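Local coordinates for Lin2004 protein (PDB 2HUJ) that is of unknown function but belongs to a bacterial protein family (DUF1798) that adopts a four-helical bundle fold, at residues A[24-27]-A[28-32]; A[62-65]-A[66-70]. All blocks are in the same frame, centred on the assembly; numbering follows the deposited sequence.

Interaction 1 (A[24-27]-A[28-32]); sequences IRTE and QLLLQ
Two consecutive turns of helix 16-45, the first helix of a four-helix bundle, meet here through i to i+4 backbone hydrogen bonds, with Leu30 folded back over the carbonyl of Thr26. Four such bonds join the turns. Leu30 N reaches Thr26 O at 2.9 Å with an N-H...O angle of 169°, the straightest of the set, and Gln28 N, Leu29 N and Leu31 N bond in the same way to the carbonyls of Ile24, Arg25 and Glu27. Leu30 adds a side-chain contact: its CG lies 3.6 Å and its CD1 3.7 Å from Thr26 O. The first torsion explains this, since CG stands beside the backbone N and opposite the carbonyl carbon (chi1 -80°), which turns the branch back toward the preceding turn. CD1 then meets Thr26 CG2 at 4.3 Å, a loose methyl contact on a buried face that also touches Leu126 and Val129 of helix 112-137. Thr26 is buried there, and its OG1 is hydrogen-bonded to Leu22 O one turn earlier, which satisfies the hydroxyl inside the bundle. Gln28 behaves differently: CB rests 3.5 Å from Ile24 O, whereas the amide end leaves the segment, the chain bending at chi2 (98°), and OE1 accepts a hydrogen bond from Arg65 of helix 52-81. Arg25 reaches other partners: its guanidinium is held by Glu21, Glu72 and the carbonyl of Asp69.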
loop_
_atom_site.group_PDB
_atom_site.type_symbol
_atom_site.label_atom_id
_atom_site.label_comp_id
_atom_site.label_asym_id
_atom_site.label_seq_id
_atom_site.Cartn_x
_atom_site.Cartn_y
_atom_site.Cartn_z
ATOM N N ILE A 24 -11.562 -4.155 3.410
ATOM C CA ILE A 24 -10.708 -5.352 3.339
ATOM C C ILE A 24 -9.491 -5.130 2.411
ATOM O O ILE A 24 -8.356 -5.425 2.781
ATOM C CB ILE A 24 -11.532 -6.580 2.905
ATOM C CG1 ILE A 24 -12.539 -6.945 4.008
ATOM C CG2 ILE A 24 -10.621 -7.776 2.615
ATOM C CD1 ILE A 24 -13.515 -8.010 3.619
ATOM N N ARG A 25 -9.716 -4.558 1.229
ATOM C CA ARG A 25 -8.635 -4.304 0.308
ATOM C C ARG A 25 -7.669 -3.217 0.794
ATOM O O ARG A 25 -6.474 -3.269 0.521
ATOM C CB ARG A 25 -9.191 -3.968 -1.067
ATOM C CG ARG A 25 -9.928 -5.120 -1.648
ATOM C CD ARG A 25 -10.475 -4.820 -2.969
ATOM N NE ARG A 25 -11.108 -6.020 -3.498
ATOM C CZ ARG A 25 -11.528 -6.169 -4.754
ATOM N NH1 ARG A 25 -11.341 -5.227 -5.677
ATOM N NH2 ARG A 25 -12.123 -7.302 -5.094
ATOM N N THR A 26 -8.190 -2.271 1.564
ATOM C CA THR A 26 -7.358 -1.242 2.223
ATOM C C THR A 26 -6.451 -1.893 3.253
ATOM O O THR A 26 -5.276 -1.595 3.299
ATOM C CB THR A 26 -8.247 -0.169 2.917
ATOM O OG1 THR A 26 -9.120 0.422 1.940
ATOM C CG2 THR A 26 -7.390 0.933 3.561
ATOM N N GLU A 27 -6.991 -2.815 4.046
ATOM C CA GLU A 27 -6.199 -3.532 5.066
ATOM C C GLU A 27 -5.111 -4.373 4.399
ATOM O O GLU A 27 -3.939 -4.428 4.826
ATOM C CB GLU A 27 -7.115 -4.395 5.944
ATOM C CG GLU A 27 -7.974 -3.498 6.857
ATOM C CD GLU A 27 -9.131 -4.190 7.541
ATOM O OE1 GLU A 27 -9.413 -5.368 7.230
ATOM O OE2 GLU A 27 -9.746 -3.501 8.397
ATOM N N GLN A 28 -5.485 -5.018 3.311
ATOM C CA GLN A 28 -4.548 -5.849 2.588
ATOM C C GLN A 28 -3.401 -4.997 2.043
ATOM O O GLN A 28 -2.229 -5.383 2.120
ATOM C CB GLN A 28 -5.281 -6.564 1.457
ATOM C CG GLN A 28 -4.395 -7.377 0.579
ATOM C CD GLN A 28 -4.432 -8.809 0.977
ATOM O OE1 GLN A 28 -5.107 -9.604 0.347
ATOM N NE2 GLN A 28 -3.765 -9.139 2.063
ATOM N N LEU A 29 -3.729 -3.833 1.490
ATOM C CA LEU A 29 -2.701 -2.939 0.955
ATOM C C LEU A 29 -1.796 -2.346 2.047
ATOM O O LEU A 29 -0.581 -2.214 1.839
ATOM C CB LEU A 29 -3.338 -1.845 0.115
ATOM C CG LEU A 29 -2.366 -0.975 -0.697
ATOM C CD1 LEU A 29 -1.441 -1.807 -1.610
ATOM C CD2 LEU A 29 -3.123 0.048 -1.524
ATOM N N LEU A 30 -2.388 -1.989 3.187
ATOM C CA LEU A 30 -1.606 -1.603 4.378
ATOM C C LEU A 30 -0.635 -2.680 4.807
ATOM O O LEU A 30 0.527 -2.421 5.117
ATOM C CB LEU A 30 -2.501 -1.249 5.532
ATOM C CG LEU A 30 -3.115 0.152 5.517
ATOM C CD1 LEU A 30 -4.315 0.170 6.419
ATOM C CD2 LEU A 30 -2.045 1.152 5.995
ATOM N N LEU A 31 -1.096 -3.920 4.798
ATOM C CA LEU A 31 -0.234 -5.048 5.126
ATOM C C LEU A 31 0.926 -5.215 4.141
ATOM O O LEU A 31 2.081 -5.468 4.551
ATOM C CB LEU A 31 -1.064 -6.348 5.210
ATOM C CG LEU A 31 -0.385 -7.518 5.905
ATOM C CD1 LEU A 31 -0.248 -7.210 7.423
ATOM C CD2 LEU A 31 -1.144 -8.829 5.698
ATOM N N GLN A 32 0.641 -5.052 2.853
ATOM C CA GLN A 32 1.700 -5.072 1.855
ATOM C C GLN A 32 2.746 -4.006 2.139
ATOM O O GLN A 32 3.955 -4.249 2.015
ATOM C CB GLN A 32 1.138 -4.912 0.440
ATOM C CG GLN A 32 2.200 -4.937 -0.658
ATOM C CD GLN A 32 2.950 -6.268 -0.748
ATOM O OE1 GLN A 32 2.325 -7.283 -0.941
ATOM N NE2 GLN A 32 4.298 -6.258 -0.592
#

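Interaction 2 (A[62-65]-A[66-70]); sequences EAKR and CADDF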
loop_
_atom_site.group_PDB
_atom_site.type_symbol
_atom_site.label_atom_id
_atom_site.label_comp_id
_atom_site.label_asym_id
_atom_site.label_seq_id
_atom_site.Cartn_x
_atom_site.Cartn_y
_atom_site.Cartn_z
ATOM N N GLU A 62 2.573 -9.586 -6.289
ATOM C CA GLU A 62 1.568 -9.587 -5.227
ATOM C C GLU A 62 1.273 -8.133 -4.766
ATOM O O GLU A 62 0.123 -7.750 -4.580
ATOM C CB GLU A 62 2.047 -10.479 -4.075
ATOM C CG GLU A 62 1.335 -10.325 -2.725
ATOM C CD GLU A 62 -0.114 -10.717 -2.764
ATOM O OE1 GLU A 62 -0.539 -11.357 -3.765
ATOM O OE2 GLU A 62 -0.839 -10.368 -1.803
ATOM N N ALA A 63 2.315 -7.317 -4.592
ATOM C CA ALA A 63 2.104 -5.900 -4.301
ATOM C C ALA A 63 1.237 -5.179 -5.346
ATOM O O ALA A 63 0.313 -4.423 -4.996
ATOM C CB ALA A 63 3.452 -5.172 -4.134
ATOM N N LYS A 64 1.491 -5.455 -6.615
ATOM C CA LYS A 64 0.714 -4.873 -7.720
ATOM C C LYS A 64 -0.750 -5.346 -7.679
ATOM O O LYS A 64 -1.656 -4.559 -7.914
ATOM C CB LYS A 64 1.346 -5.264 -9.060
ATOM C CG LYS A 64 0.700 -4.633 -10.294
ATOM C CD LYS A 64 0.825 -3.132 -10.297
ATOM C CE LYS A 64 0.815 -2.563 -11.713
ATOM N NZ LYS A 64 1.619 -1.307 -11.878
ATOM N N ARG A 65 -0.965 -6.624 -7.399
ATOM C CA ARG A 65 -2.323 -7.187 -7.238
ATOM C C ARG A 65 -3.056 -6.446 -6.110
ATOM O O ARG A 65 -4.199 -6.051 -6.280
ATOM C CB ARG A 65 -2.260 -8.696 -6.943
ATOM C CG ARG A 65 -3.632 -9.340 -6.660
ATOM C CD ARG A 65 -3.507 -10.721 -5.971
ATOM N NE ARG A 65 -3.227 -10.616 -4.532
ATOM C CZ ARG A 65 -4.152 -10.552 -3.568
ATOM N NH1 ARG A 65 -5.453 -10.567 -3.847
ATOM N NH2 ARG A 65 -3.769 -10.468 -2.302
ATOM N N CYS A 66 -2.378 -6.234 -4.973
ATOM C CA CYS A 66 -2.969 -5.528 -3.857
ATOM C C CYS A 66 -3.351 -4.124 -4.291
ATOM O O CYS A 66 -4.458 -3.650 -3.956
ATOM C CB CYS A 66 -2.030 -5.464 -2.630
ATOM S SG CYS A 66 -1.710 -7.073 -1.849
ATOM N N ALA A 67 -2.454 -3.441 -5.002
ATOM C CA ALA A 67 -2.705 -2.037 -5.364
ATOM C C ALA A 67 -3.839 -1.931 -6.352
ATOM O O ALA A 67 -4.746 -1.100 -6.199
ATOM C CB ALA A 67 -1.448 -1.371 -5.921
ATOM N N ASP A 68 -3.830 -2.795 -7.365
ATOM C CA ASP A 68 -4.854 -2.756 -8.411
ATOM C C ASP A 68 -6.239 -3.088 -7.839
ATOM O O ASP A 68 -7.221 -2.453 -8.199
ATOM C CB ASP A 68 -4.540 -3.756 -9.538
ATOM C CG ASP A 68 -3.331 -3.348 -10.428
ATOM O OD1 ASP A 68 -2.844 -2.213 -10.388
ATOM O OD2 ASP A 68 -2.891 -4.230 -11.197
ATOM N N ASP A 69 -6.301 -4.094 -6.956
ATOM C CA ASP A 69 -7.534 -4.505 -6.306
ATOM C C ASP A 69 -8.087 -3.341 -5.486
ATOM O O ASP A 69 -9.281 -3.048 -5.527
ATOM C CB ASP A 69 -7.275 -5.700 -5.380
ATOM C CG ASP A 69 -7.174 -7.029 -6.120
ATOM O OD1 ASP A 69 -7.184 -7.043 -7.375
ATOM O OD2 ASP A 69 -7.036 -8.061 -5.418
ATOM N N PHE A 70 -7.206 -2.648 -4.766
ATOM C CA PHE A 70 -7.634 -1.488 -4.000
ATOM C C PHE A 70 -8.187 -0.385 -4.892
ATOM O O PHE A 70 -9.283 0.124 -4.656
ATOM C CB PHE A 70 -6.482 -0.964 -3.150
ATOM C CG PHE A 70 -6.734 0.378 -2.518
ATOM C CD1 PHE A 70 -7.480 0.514 -1.312
ATOM C CD2 PHE A 70 -6.193 1.524 -3.085
ATOM C CE1 PHE A 70 -7.656 1.757 -0.737
ATOM C CE2 PHE A 70 -6.382 2.761 -2.517
ATOM C CZ PHE A 70 -7.119 2.894 -1.356
HETATM O O HOH W 1 -6.852 -10.379 -6.657
#
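Arg65 slants across Asp69 one turn further along helix 52-81, with the guanidinium and carboxylate planes 84° apart. Its NH1 stands 3.4 Å from Asp69 OD2, a salt bridge of charges alone, because the oxygen lies well out of the guanidinium plane and no N-H is aimed at it. A water makes good the directionality: it accepts from Arg65 NH1 in the plane of the guanidinium and donates to Asp69 OD2 at 2.6 Å. Toward the preceding turn the same guanidinium is held by two directed bonds. Glu62 receives it side-on, one nitrogen to each oxygen, with Arg65 NE at 2.9 Å from Glu62 OE1 and Arg65 NH2 at 3.0 Å from Glu62 OE2. The NH2 bond is nearly linear (174°), uses the syn lone pair of OE2 and keeps to the guanidinium plane; the NE bond is less regular, tilted from both the carboxylate and the guanidinium planes. A bend at chi3 (79°) brings the Arg65 head round to this position after an extended start. Cys66 borders the network, its SG 3.4 Å from Glu62 OE2 and its backbone N bonded to Glu62 O, one of four successive i to i+4 bonds in this helical stretch. On another side of the helix, methylenes of Lys64 pass beside the Asp68 carboxylate, CG 3.7 Å from OD2, and NZ is hydrogen-bonded to Gln99 of helix 88-104; this holds for the conformer modelled here, one of two, and is less certain. With a further amide partner for NH2 on helix 16-45, Arg65 has two carboxylates, an amide and a water as partners. The paired bonds to Glu62 should restrict its rotation, and the arginine charge would be expected to favour the ionised form of both carboxylates.

In the fold
From the N terminus, the chain passes first through interaction 1 on helix 16-45, then rounds the connection after residue 45 and enters helix 52-81, where interaction 2 lies. Each contact spans adjoining turns of one helix and closes no long loop; the two occur in series, neither nesting nor crossing. Their centres are 9 Å apart, and they meet directly across the interface of these helices. Two polar bridges join them, Arg25 NH1 to Asp69 O (3.0 Å) and Arg65 NH2 to Gln28 OE1 (3.1 Å), while Thr26 packs on Phe70 and Gln32 on Ala63. Phe70 and Leu29 both touch Cys95, bringing in helix 88-104.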